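CghA (PDB 6KBC) is a fungal protein of a two-domain, beta-rich family of the calycin clan and binds the ligand WK1 in a pocket of sixteen residues. Local coordinates at residues A[48-53]-A[63-68]; A[78-83]-A[92-97]. All coordinates share one frame; numbering follows the deposited sequence.

Interaction 1 (48-53 with 63-68) closes before interaction 2 (78-83 with 92-97) opens, so the two are hairpins in series along the chain, their centres about 9 Å apart. Both lie in the N-terminal family region. Strands 60-69 and 77-85, the inner pair, are themselves antiparallel neighbours, probably bonded through Ser65 O to Ala80 N and Phe67 N to Arg78 O. Four successive strands thus form an up-and-down meander, with interaction 1 nearer the centre of the chain and interaction 2 further out. Each hairpin offers one face to WK1, an example of how a continuous antiparallel surface can share out the recognition of a single ligand.

Interaction 1 of 2, residues A[48-53]-A[63-68]; sequences TWLFDA and TVSFFR. With WK1 ((2S)-3-[(2S,4E)-4-[[(1R,2S,4aR,6S,8R,8aS)-2-[(E)-but-2-en-2-yl]-6,8-dimethyl-1,2,4a,5,6,7,8,8a-octahydronaphthalen-1-yl]-oxidanyl-methylidene]-3,5-bis(oxidanylidene)pyrrolidin-2-yl]-2-methyl-2-oxidanyl-propanoic acid), chain B.
With chi1 at -50°, Thr48 sets OG1 beside its own backbone N, and Phe67, with chi1 at -75°, leans its ring over so that the rim meets this hydroxyl. OG1 of Thr48 lies at the ring edge, 3.3 Å from CE1 of Phe67, and the threonine methyl CG2 packs alongside it. CB of Ser65 lies above one face of the same ring, offset toward the rim, so the phenyl group is held on two sides before any ligand atom is counted. Ser65 then turns its hydroxyl to WK1: OG donates to O5 at 2.7 Å. Phe67 CE1 adds an apolar touch, 3.6 Å from C11 of WK1, while the Leu50 methyl CD1 approaches C13.

The opposite face of the strands is aromatic. The Phe51 and Phe66 rings meet rim to rim, centroids 5.8 Å apart and planes at 87°, neither covering the other; Phe135 contacts both, and stacks on Trp49. Two reciprocal pairs of backbone bonds, Trp49 with Phe66 and Phe51 with Val64, hold the register, the shortest being Phe66 N to Trp49 O at 2.8 Å.

Toward the hairpin turn, one water joins the strands on the ligand-facing side, donating to Asp52 OD2 at 2.7 Å and lying 2.6 Å from Thr63 OG1. The buried carboxylate is further satisfied by a salt bridge to Arg246 and by Gly225 N. With aromatic packing behind and a mixed face of Leu50 and Phe67 with the hydroxyls of Thr48 and Ser65 in front, this antiparallel hairpin belongs to the N-terminal share of the WK1 pocket, Lys352 and Asn364 contributing from the C-terminal domain.

Interaction 2 of 2, residues A[78-83]-A[92-97]; sequences RAAINA and SQHLVV. With WK1 ((2S)-3-[(2S,4E)-4-[[(1R,2S,4aR,6S,8R,8aS)-2-[(E)-but-2-en-2-yl]-6,8-dimethyl-1,2,4a,5,6,7,8,8a-octahydronaphthalen-1-yl]-oxidanyl-methylidene]-3,5-bis(oxidanylidene)pyrrolidin-2-yl]-2-methyl-2-oxidanyl-propanoic acid), chain B.
Arg78 and His94 form a chain of two hydrogen bonds that ends on the ligand: NH1 of Arg78 donates to ND1 of His94 at 3.1 Å, and NE2, across the ring, donates to O of WK1 at 2.6 Å. The setting is an antiparallel beta hairpin, strands 77-85 and 90-96. The arginine chain bends at chi3 (-62°), bringing its guanidinium against the histidine with the two planes 76° apart. CG2 of Val96 covers one guanidinium face, and NH2 is held by Ala75 O. With bonds at both nitrogens, the imidazole's rotation is probably fixed.

The other oxygen of the carboxyl group has its own donor. Asn82 ND2 reaches O1 of WK1 at 2.9 Å, and Ser92 OG donates to Asn82 OD1 (2.5 Å, a short distance), which probably helps keep ND2 turned to the ligand. Second-shell residues thus probably orient both first-shell donors, the serine for the amide and the arginine for the ring. Ala80 CB packs 3.6 Å from His94 CD2 and also touches the ligand. Reciprocal backbone bonds of Ala79 with Leu95 and Ile81 with Gln93 set the register, and on the face turned from the ligand Ile81 CD1 meets Leu95 CD1 at 3.7 Å.

Interaction 1 of 2, residues A[48-53]-A[63-68]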
ATOM      1  N   THR A  48      -1.290   4.400  -8.909  1.00 29.40           N
ATOM      2  CA  THR A  48      -0.388   4.347  -7.770  1.00 27.44           C
ATOM      3  C   THR A  48       0.587   3.197  -7.950  1.00 25.68           C
ATOM      4  O   THR A  48       0.182   2.075  -8.271  1.00 27.86           O
ATOM      5  CB  THR A  48      -1.161   4.183  -6.451  1.00 29.79           C
ATOM      6  OG1 THR A  48      -2.201   5.164  -6.385  1.00 29.19           O
ATOM      7  CG2 THR A  48      -0.227   4.357  -5.260  1.00 28.30           C
ATOM      8  N   TRP A  49       1.870   3.492  -7.764  1.00 26.28           N
ATOM      9  CA  TRP A  49       2.918   2.492  -7.624  1.00 28.64           C
ATOM     10  C   TRP A  49       3.515   2.678  -6.239  1.00 25.19           C
ATOM     11  O   TRP A  49       4.086   3.735  -5.951  1.00 27.70           O
ATOM     12  CB  TRP A  49       4.002   2.655  -8.697  1.00 29.15           C
ATOM     13  CG  TRP A  49       3.517   2.448 -10.108  1.00 30.87           C
ATOM     14  CD1 TRP A  49       3.687   1.331 -10.881  1.00 30.07           C
ATOM     15  CD2 TRP A  49       2.786   3.380 -10.906  1.00 31.52           C
ATOM     16  NE1 TRP A  49       3.115   1.520 -12.113  1.00 31.80           N
ATOM     17  CE2 TRP A  49       2.551   2.768 -12.152  1.00 32.44           C
ATOM     18  CE3 TRP A  49       2.305   4.674 -10.688  1.00 27.99           C
ATOM     19  CZ2 TRP A  49       1.855   3.405 -13.176  1.00 34.23           C
ATOM     20  CZ3 TRP A  49       1.615   5.306 -11.707  1.00 32.07           C
ATOM     21  CH2 TRP A  49       1.393   4.669 -12.930  1.00 34.37           C
ATOM     22  N   LEU A  50       3.367   1.675  -5.382  1.00 24.94           N
ATOM     23  CA  LEU A  50       3.803   1.780  -3.994  1.00 25.08           C
ATOM     24  C   LEU A  50       4.991   0.865  -3.745  1.00 23.41           C
ATOM     25  O   LEU A  50       4.982  -0.301  -4.149  1.00 25.66           O
ATOM     26  CB  LEU A  50       2.667   1.414  -3.023  1.00 24.77           C
ATOM     27  CG  LEU A  50       2.956   1.385  -1.510  1.00 23.66           C
ATOM     28  CD1 LEU A  50       1.676   1.755  -0.738  1.00 23.87           C
ATOM     29  CD2 LEU A  50       3.491   0.016  -1.033  1.00 22.10           C
ATOM     30  N   PHE A  51       5.992   1.383  -3.033  1.00 25.70           N
ATOM     31  CA  PHE A  51       7.169   0.611  -2.648  1.00 26.09           C
ATOM     32  C   PHE A  51       7.442   0.895  -1.182  1.00 21.51           C
ATOM     33  O   PHE A  51       7.448   2.054  -0.771  1.00 24.09           O
ATOM     34  CB  PHE A  51       8.420   0.982  -3.469  1.00 27.01           C
ATOM     35  CG  PHE A  51       8.246   0.849  -4.961  1.00 26.11           C
ATOM     36  CD1 PHE A  51       7.631   1.853  -5.692  1.00 29.63           C
ATOM     37  CD2 PHE A  51       8.734  -0.265  -5.630  1.00 25.15           C
ATOM     38  CE1 PHE A  51       7.483   1.730  -7.078  1.00 29.83           C
ATOM     39  CE2 PHE A  51       8.594  -0.393  -7.010  1.00 28.49           C
ATOM     40  CZ  PHE A  51       7.966   0.608  -7.730  1.00 28.81           C
ATOM     41  N   ASP A  52       7.700  -0.142  -0.393  1.00 23.89           N
ATOM     42  CA  ASP A  52       7.962   0.132   1.010  1.00 26.27           C
ATOM     43  C   ASP A  52       9.022  -0.812   1.551  1.00 23.89           C
ATOM     44  O   ASP A  52       9.465  -1.752   0.884  1.00 24.78           O
ATOM     45  CB  ASP A  52       6.687   0.051   1.872  1.00 24.54           C
ATOM     46  CG  ASP A  52       5.991  -1.291   1.776  1.00 29.00           C
ATOM     47  OD1 ASP A  52       6.673  -2.302   1.477  1.00 28.44           O
ATOM     48  OD2 ASP A  52       4.756  -1.341   2.016  1.00 30.10           O
ATOM     49  N   ALA A  53       9.411  -0.549   2.791  1.00 23.22           N
ATOM     50  CA  ALA A  53      10.425  -1.347   3.451  1.00 23.92           C
ATOM     51  C   ALA A  53      10.301  -1.080   4.938  1.00 23.98           C
ATOM     52  O   ALA A  53      10.053   0.053   5.344  1.00 26.40           O
ATOM     53  CB  ALA A  53      11.823  -0.961   2.967  1.00 23.34           C
ATOM     54  N   THR A  63       7.951   4.241   3.217  1.00 25.17           N
ATOM     55  CA  THR A  63       7.015   3.944   2.150  1.00 24.16           C
ATOM     56  C   THR A  63       6.971   5.140   1.217  1.00 24.29           C
ATOM     57  O   THR A  63       7.084   6.289   1.651  1.00 25.50           O
ATOM     58  CB  THR A  63       5.615   3.601   2.687  1.00 23.74           C
ATOM     59  OG1 THR A  63       4.798   3.105   1.616  1.00 24.82           O
ATOM     60  CG2 THR A  63       4.943   4.820   3.330  1.00 25.64           C
ATOM     61  N   VAL A  64       6.850   4.852  -0.067  1.00 24.26           N
ATOM     62  CA  VAL A  64       6.665   5.875  -1.080  1.00 26.42           C
ATOM     63  C   VAL A  64       5.555   5.400  -1.999  1.00 26.64           C
ATOM     64  O   VAL A  64       5.501   4.221  -2.369  1.00 29.11           O
ATOM     65  CB  VAL A  64       7.977   6.144  -1.859  1.00 27.32           C
ATOM     66  CG1 VAL A  64       8.525   4.851  -2.462  1.00 24.62           C
ATOM     67  CG2 VAL A  64       7.766   7.194  -2.921  1.00 26.84           C
ATOM     68  N   SER A  65       4.646   6.302  -2.332  1.00 25.99           N
ATOM     69  CA  SER A  65       3.652   6.043  -3.358  1.00 29.63           C
ATOM     70  C   SER A  65       3.918   7.023  -4.486  1.00 29.60           C
ATOM     71  O   SER A  65       3.946   8.236  -4.258  1.00 31.43           O
ATOM     72  CB  SER A  65       2.220   6.191  -2.818  1.00 28.82           C
ATOM     73  OG  SER A  65       1.908   5.108  -1.958  1.00 27.23           O
ATOM     74  N   PHE A  66       4.164   6.492  -5.679  1.00 28.39           N
ATOM     75  CA  PHE A  66       4.245   7.302  -6.882  1.00 31.43           C
ATOM     76  C   PHE A  66       2.835   7.455  -7.439  1.00 32.28           C
ATOM     77  O   PHE A  66       2.198   6.460  -7.806  1.00 29.52           O
ATOM     78  CB  PHE A  66       5.166   6.661  -7.913  1.00 30.30           C
ATOM     79  CG  PHE A  66       6.609   6.588  -7.480  1.00 35.42           C
ATOM     80  CD1 PHE A  66       7.054   5.543  -6.685  1.00 33.08           C
ATOM     81  CD2 PHE A  66       7.523   7.559  -7.878  1.00 35.79           C
ATOM     82  CE1 PHE A  66       8.398   5.460  -6.292  1.00 33.83           C
ATOM     83  CE2 PHE A  66       8.863   7.482  -7.490  1.00 34.58           C
ATOM     84  CZ  PHE A  66       9.294   6.434  -6.694  1.00 35.10           C
ATOM     85  N   PHE A  67       2.358   8.694  -7.503  1.00 31.91           N
ATOM     86  CA  PHE A  67       0.985   9.002  -7.868  1.00 36.51           C
ATOM     87  C   PHE A  67       0.912   9.688  -9.227  1.00 38.26           C
ATOM     88  O   PHE A  67       1.710  10.581  -9.528  1.00 34.80           O
ATOM     89  CB  PHE A  67       0.332   9.931  -6.840  1.00 33.58           C
ATOM     90  CG  PHE A  67      -0.044   9.269  -5.547  1.00 37.20           C
ATOM     91  CD1 PHE A  67      -0.854   8.145  -5.531  1.00 35.81           C
ATOM     92  CD2 PHE A  67       0.367   9.811  -4.337  1.00 36.51           C
ATOM     93  CE1 PHE A  67      -1.230   7.554  -4.323  1.00 36.31           C
ATOM     94  CE2 PHE A  67      -0.005   9.229  -3.132  1.00 34.86           C
ATOM     95  CZ  PHE A  67      -0.805   8.100  -3.126  1.00 33.28           C
ATOM     96  N   ARG A  68      -0.059   9.264 -10.031  1.00 35.72           N
ATOM     97  CA  ARG A  68      -0.665  10.088 -11.072  1.00 36.02           C
ATOM     98  C   ARG A  68      -2.131  10.240 -10.683  1.00 36.30           C
ATOM     99  O   ARG A  68      -2.903   9.282 -10.788  1.00 36.50           O
ATOM    100  CB  ARG A  68      -0.523   9.447 -12.451  1.00 37.59           C
ATOM    101  CG  ARG A  68       0.892   9.400 -13.007  1.00 35.67           C
ATOM    102  CD  ARG A  68       0.883   8.544 -14.243  1.00 41.65           C
ATOM    103  NE  ARG A  68       2.116   8.631 -15.015  1.00 40.08           N
ATOM    104  CZ  ARG A  68       2.238   8.155 -16.248  1.00 44.28           C
ATOM    105  NH1 ARG A  68       1.197   7.573 -16.829  1.00 44.46           N
ATOM    106  NH2 ARG A  68       3.390   8.257 -16.903  1.00 43.93           N
TER
HETATM  107  O   WK1 B 501       0.497  12.224   2.077  1.00 42.02           O
HETATM  108  C17 WK1 B 501       0.930  11.135   2.355  1.00 40.34           C
HETATM  109  O1  WK1 B 501       2.092  10.946   2.580  1.00 35.21           O
HETATM  110  C19 WK1 B 501       0.024   9.976   2.440  1.00 35.90           C
HETATM  111  O2  WK1 B 501      -1.310  10.328   2.299  1.00 39.32           O
HETATM  112  C18 WK1 B 501       0.142   9.369   3.803  1.00 35.48           C
HETATM  113  C20 WK1 B 501       0.457   9.106   1.292  1.00 35.40           C
HETATM  114  C22 WK1 B 501      -0.065   7.734   1.436  1.00 33.71           C
HETATM  115  N   WK1 B 501       0.405   6.723   0.510  1.00 34.23           N
HETATM  116  C21 WK1 B 501      -0.626   6.012   0.066  1.00 36.07           C
HETATM  117  O5  WK1 B 501      -0.482   5.010  -0.769  1.00 32.29           O
HETATM  118  C23 WK1 B 501      -1.498   7.551   1.392  1.00 41.42           C
HETATM  119  O4  WK1 B 501      -2.384   8.258   2.064  1.00 36.88           O
HETATM  120  C24 WK1 B 501      -1.928   6.471   0.574  1.00 39.24           C
HETATM  121  C16 WK1 B 501      -3.296   6.013   0.355  1.00 39.12           C
HETATM  122  O3  WK1 B 501      -4.231   6.629   0.969  1.00 41.47           O
HETATM  123  C9  WK1 B 501      -3.562   4.799  -0.432  1.00 38.30           C
HETATM  124  C8  WK1 B 501      -3.364   3.711   0.662  1.00 36.98           C
HETATM  125  C12 WK1 B 501      -2.243   3.871   1.667  1.00 35.88           C
HETATM  126  C13 WK1 B 501      -1.068   3.302   1.518  1.00 34.46           C
HETATM  127  C90 WK1 B 501       0.019   3.484   2.522  1.00 36.67           C
HETATM  128  C14 WK1 B 501      -2.451   4.702   2.883  1.00 41.16           C
HETATM  129  C7  WK1 B 501      -4.602   3.514   1.483  1.00 39.80           C
HETATM  130  C6  WK1 B 501      -5.733   3.281   0.872  1.00 38.20           C
HETATM  131  C3  WK1 B 501      -5.767   3.515  -0.605  1.00 38.41           C
HETATM  132  C4  WK1 B 501      -4.955   4.717  -1.041  1.00 40.09           C
HETATM  133  C5  WK1 B 501      -4.840   4.647  -2.551  1.00 43.32           C
HETATM  134  C11 WK1 B 501      -4.214   5.900  -3.078  1.00 41.11           C
HETATM  135  C2  WK1 B 501      -7.124   3.479  -1.258  1.00 38.30           C
HETATM  136  C1  WK1 B 501      -6.855   3.182  -2.699  1.00 38.08           C
HETATM  137  C10 WK1 B 501      -8.064   2.882  -3.521  1.00 40.88           C
HETATM  138  C   WK1 B 501      -6.144   4.369  -3.273  1.00 40.47           C
HETATM  139  O   HOH W   1       3.562   1.034   2.604  1.00 24.34           O

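Interaction 2 of 2, residues A[78-83]-A[92-97]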
ATOM      1  N   ARG A  78       3.299  13.031  -8.241  1.00 39.51           N
ATOM      2  CA  ARG A  78       3.626  13.177  -6.836  1.00 39.47           C
ATOM      3  C   ARG A  78       4.226  11.862  -6.371  1.00 35.13           C
ATOM      4  O   ARG A  78       3.706  10.793  -6.704  1.00 33.72           O
ATOM      5  CB  ARG A  78       2.341  13.524  -6.073  1.00 41.56           C
ATOM      6  CG  ARG A  78       2.439  13.934  -4.641  1.00 43.53           C
ATOM      7  CD  ARG A  78       1.005  14.138  -4.162  1.00 42.14           C
ATOM      8  NE  ARG A  78       0.315  15.197  -4.899  1.00 44.17           N
ATOM      9  CZ  ARG A  78       0.348  16.492  -4.591  1.00 46.93           C
ATOM     10  NH1 ARG A  78       0.991  16.913  -3.511  1.00 46.26           N
ATOM     11  NH2 ARG A  78      -0.310  17.365  -5.341  1.00 50.66           N
ATOM     12  N   ALA A  79       5.334  11.938  -5.654  1.00 34.10           N
ATOM     13  CA  ALA A  79       5.865  10.799  -4.916  1.00 34.22           C
ATOM     14  C   ALA A  79       5.646  11.147  -3.457  1.00 34.76           C
ATOM     15  O   ALA A  79       6.288  12.064  -2.934  1.00 34.69           O
ATOM     16  CB  ALA A  79       7.340  10.542  -5.219  1.00 32.39           C
ATOM     17  N   ALA A  80       4.704  10.457  -2.818  1.00 29.51           N
ATOM     18  CA  ALA A  80       4.385  10.724  -1.423  1.00 33.56           C
ATOM     19  C   ALA A  80       5.244   9.809  -0.566  1.00 26.94           C
ATOM     20  O   ALA A  80       5.158   8.584  -0.690  1.00 27.53           O
ATOM     21  CB  ALA A  80       2.901  10.498  -1.132  1.00 30.04           C
ATOM     22  N   ILE A  81       6.055  10.402   0.310  1.00 28.40           N
ATOM     23  CA  ILE A  81       7.079   9.670   1.042  1.00 29.55           C
ATOM     24  C   ILE A  81       6.829   9.782   2.534  1.00 25.36           C
ATOM     25  O   ILE A  81       6.568  10.874   3.050  1.00 27.91           O
ATOM     26  CB  ILE A  81       8.495  10.183   0.710  1.00 30.18           C
ATOM     27  CG1 ILE A  81       8.763  10.078  -0.787  1.00 29.91           C
ATOM     28  CG2 ILE A  81       9.529   9.378   1.490  1.00 27.18           C
ATOM     29  CD1 ILE A  81       9.836  11.053  -1.276  1.00 31.40           C
ATOM     30  N   ASN A  82       6.956   8.659   3.232  1.00 25.49           N
ATOM     31  CA  ASN A  82       6.884   8.657   4.684  1.00 26.82           C
ATOM     32  C   ASN A  82       8.000   7.786   5.233  1.00 23.53           C
ATOM     33  O   ASN A  82       8.256   6.698   4.713  1.00 23.90           O
ATOM     34  CB  ASN A  82       5.532   8.141   5.176  1.00 23.59           C
ATOM     35  CG  ASN A  82       4.410   9.095   4.853  1.00 27.85           C
ATOM     36  OD1 ASN A  82       4.183  10.050   5.587  1.00 27.66           O
ATOM     37  ND2 ASN A  82       3.727   8.868   3.731  1.00 29.82           N
ATOM     38  N   ALA A  83       8.624   8.246   6.312  1.00 22.99           N
ATOM     39  CA  ALA A  83       9.734   7.525   6.914  1.00 25.14           C
ATOM     40  C   ALA A  83       9.634   7.646   8.424  1.00 24.57           C
ATOM     41  O   ALA A  83       9.225   8.692   8.938  1.00 25.04           O
ATOM     42  CB  ALA A  83      11.087   8.076   6.425  1.00 23.05           C
ATOM     43  N   SER A  92       7.921  13.136   6.448  1.00 28.80           N
ATOM     44  CA  SER A  92       6.859  13.004   5.465  1.00 32.42           C
ATOM     45  C   SER A  92       6.935  14.193   4.534  1.00 31.16           C
ATOM     46  O   SER A  92       6.829  15.337   4.981  1.00 34.31           O
ATOM     47  CB  SER A  92       5.475  12.935   6.131  1.00 30.01           C
ATOM     48  OG  SER A  92       5.361  11.789   6.968  1.00 32.05           O
ATOM     49  N   GLN A  93       7.111  13.924   3.251  1.00 34.39           N
ATOM     50  CA  GLN A  93       7.074  14.985   2.264  1.00 38.66           C
ATOM     51  C   GLN A  93       6.546  14.417   0.962  1.00 35.65           C
ATOM     52  O   GLN A  93       6.692  13.224   0.680  1.00 30.61           O
ATOM     53  CB  GLN A  93       8.456  15.607   2.036  1.00 34.69           C
ATOM     54  CG  GLN A  93       8.936  16.527   3.134  1.00 41.57           C
ATOM     55  CD  GLN A  93      10.202  17.252   2.735  1.00 45.65           C
ATOM     56  OE1 GLN A  93      10.464  17.446   1.545  1.00 49.15           O
ATOM     57  NE2 GLN A  93      11.000  17.651   3.722  1.00 44.21           N
ATOM     58  N   HIS A  94       5.921  15.287   0.181  1.00 32.96           N
ATOM     59  CA  HIS A  94       5.597  15.014  -1.206  1.00 37.80           C
ATOM     60  C   HIS A  94       6.649  15.655  -2.090  1.00 38.55           C
ATOM     61  O   HIS A  94       7.042  16.803  -1.866  1.00 39.87           O
ATOM     62  CB  HIS A  94       4.225  15.570  -1.574  1.00 38.53           C
ATOM     63  CG  HIS A  94       3.093  14.923  -0.842  1.00 41.23           C
ATOM     64  ND1 HIS A  94       1.787  15.341  -0.974  1.00 42.73           N
ATOM     65  CD2 HIS A  94       3.071  13.878   0.018  1.00 38.85           C
ATOM     66  CE1 HIS A  94       1.008  14.586  -0.218  1.00 42.62           C
ATOM     67  NE2 HIS A  94       1.763  13.686   0.389  1.00 40.98           N
ATOM     68  N   LEU A  95       7.119  14.900  -3.069  1.00 38.56           N
ATOM     69  CA  LEU A  95       7.891  15.444  -4.180  1.00 39.59           C
ATOM     70  C   LEU A  95       6.903  15.643  -5.319  1.00 38.84           C
ATOM     71  O   LEU A  95       6.521  14.687  -5.995  1.00 38.37           O
ATOM     72  CB  LEU A  95       9.022  14.508  -4.579  1.00 35.15           C
ATOM     73  CG  LEU A  95       9.971  14.100  -3.460  1.00 37.73           C
ATOM     74  CD1 LEU A  95      11.053  13.183  -4.013  1.00 36.94           C
ATOM     75  CD2 LEU A  95      10.569  15.335  -2.822  1.00 41.51           C
ATOM     76  N   VAL A  96       6.453  16.874  -5.502  1.00 42.37           N
ATOM     77  CA  VAL A  96       5.549  17.212  -6.592  1.00 43.17           C
ATOM     78  C   VAL A  96       6.390  17.606  -7.797  1.00 42.24           C
ATOM     79  O   VAL A  96       7.246  18.492  -7.701  1.00 40.82           O
ATOM     80  CB  VAL A  96       4.598  18.345  -6.184  1.00 42.57           C
ATOM     81  CG1 VAL A  96       3.548  18.572  -7.266  1.00 44.96           C
ATOM     82  CG2 VAL A  96       3.947  18.033  -4.834  1.00 45.24           C
ATOM     83  N   VAL A  97       6.155  16.945  -8.925  1.00 44.87           N
ATOM     84  CA  VAL A  97       6.998  17.110 -10.107  1.00 45.35           C
ATOM     85  C   VAL A  97       6.110  17.388 -11.313  1.00 48.78           C
ATOM     86  O   VAL A  97       4.921  17.030 -11.330  1.00 45.31           O
ATOM     87  CB  VAL A  97       7.888  15.867 -10.353  1.00 42.56           C
ATOM     88  CG1 VAL A  97       8.816  15.642  -9.170  1.00 42.87           C
ATOM     89  CG2 VAL A  97       7.037  14.640 -10.629  1.00 41.76           C
TER
HETATM   90  O   WK1 B 501       0.497  12.224   2.077  1.00 42.02           O
HETATM   91  C17 WK1 B 501       0.930  11.135   2.355  1.00 40.34           C
HETATM   92  O1  WK1 B 501       2.092  10.946   2.580  1.00 35.21           O
HETATM   93  C19 WK1 B 501       0.024   9.976   2.440  1.00 35.90           C
HETATM   94  O2  WK1 B 501      -1.310  10.328   2.299  1.00 39.32           O
HETATM   95  C18 WK1 B 501       0.142   9.369   3.803  1.00 35.48           C
HETATM   96  C20 WK1 B 501       0.457   9.106   1.292  1.00 35.40           C
HETATM   97  C22 WK1 B 501      -0.065   7.734   1.436  1.00 33.71           C
HETATM   98  N   WK1 B 501       0.405   6.723   0.510  1.00 34.23           N
HETATM   99  C21 WK1 B 501      -0.626   6.012   0.066  1.00 36.07           C
HETATM  100  O5  WK1 B 501      -0.482   5.010  -0.769  1.00 32.29           O
HETATM  101  C23 WK1 B 501      -1.498   7.551   1.392  1.00 41.42           C
HETATM  102  O4  WK1 B 501      -2.384   8.258   2.064  1.00 36.88           O
HETATM  103  C24 WK1 B 501      -1.928   6.471   0.574  1.00 39.24           C
HETATM  104  C16 WK1 B 501      -3.296   6.013   0.355  1.00 39.12           C
HETATM  105  O3  WK1 B 501      -4.231   6.629   0.969  1.00 41.47           O
HETATM  106  C9  WK1 B 501      -3.562   4.799  -0.432  1.00 38.30           C
HETATM  107  C8  WK1 B 501      -3.364   3.711   0.662  1.00 36.98           C
HETATM  108  C12 WK1 B 501      -2.243   3.871   1.667  1.00 35.88           C
HETATM  109  C13 WK1 B 501      -1.068   3.302   1.518  1.00 34.46           C
HETATM  110  C90 WK1 B 501       0.019   3.484   2.522  1.00 36.67           C
HETATM  111  C14 WK1 B 501      -2.451   4.702   2.883  1.00 41.16           C
HETATM  112  C7  WK1 B 501      -4.602   3.514   1.483  1.00 39.80           C
HETATM  113  C6  WK1 B 501      -5.733   3.281   0.872  1.00 38.20           C
HETATM  114  C3  WK1 B 501      -5.767   3.515  -0.605  1.00 38.41           C
HETATM  115  C4  WK1 B 501      -4.955   4.717  -1.041  1.00 40.09           C
HETATM  116  C5  WK1 B 501      -4.840   4.647  -2.551  1.00 43.32           C
HETATM  117  C11 WK1 B 501      -4.214   5.900  -3.078  1.00 41.11           C
HETATM  118  C2  WK1 B 501      -7.124   3.479  -1.258  1.00 38.30           C
HETATM  119  C1  WK1 B 501      -6.855   3.182  -2.699  1.00 38.08           C
HETATM  120  C10 WK1 B 501      -8.064   2.882  -3.521  1.00 40.88           C
HETATM  121  C   WK1 B 501      -6.144   4.369  -3.273  1.00 40.47           C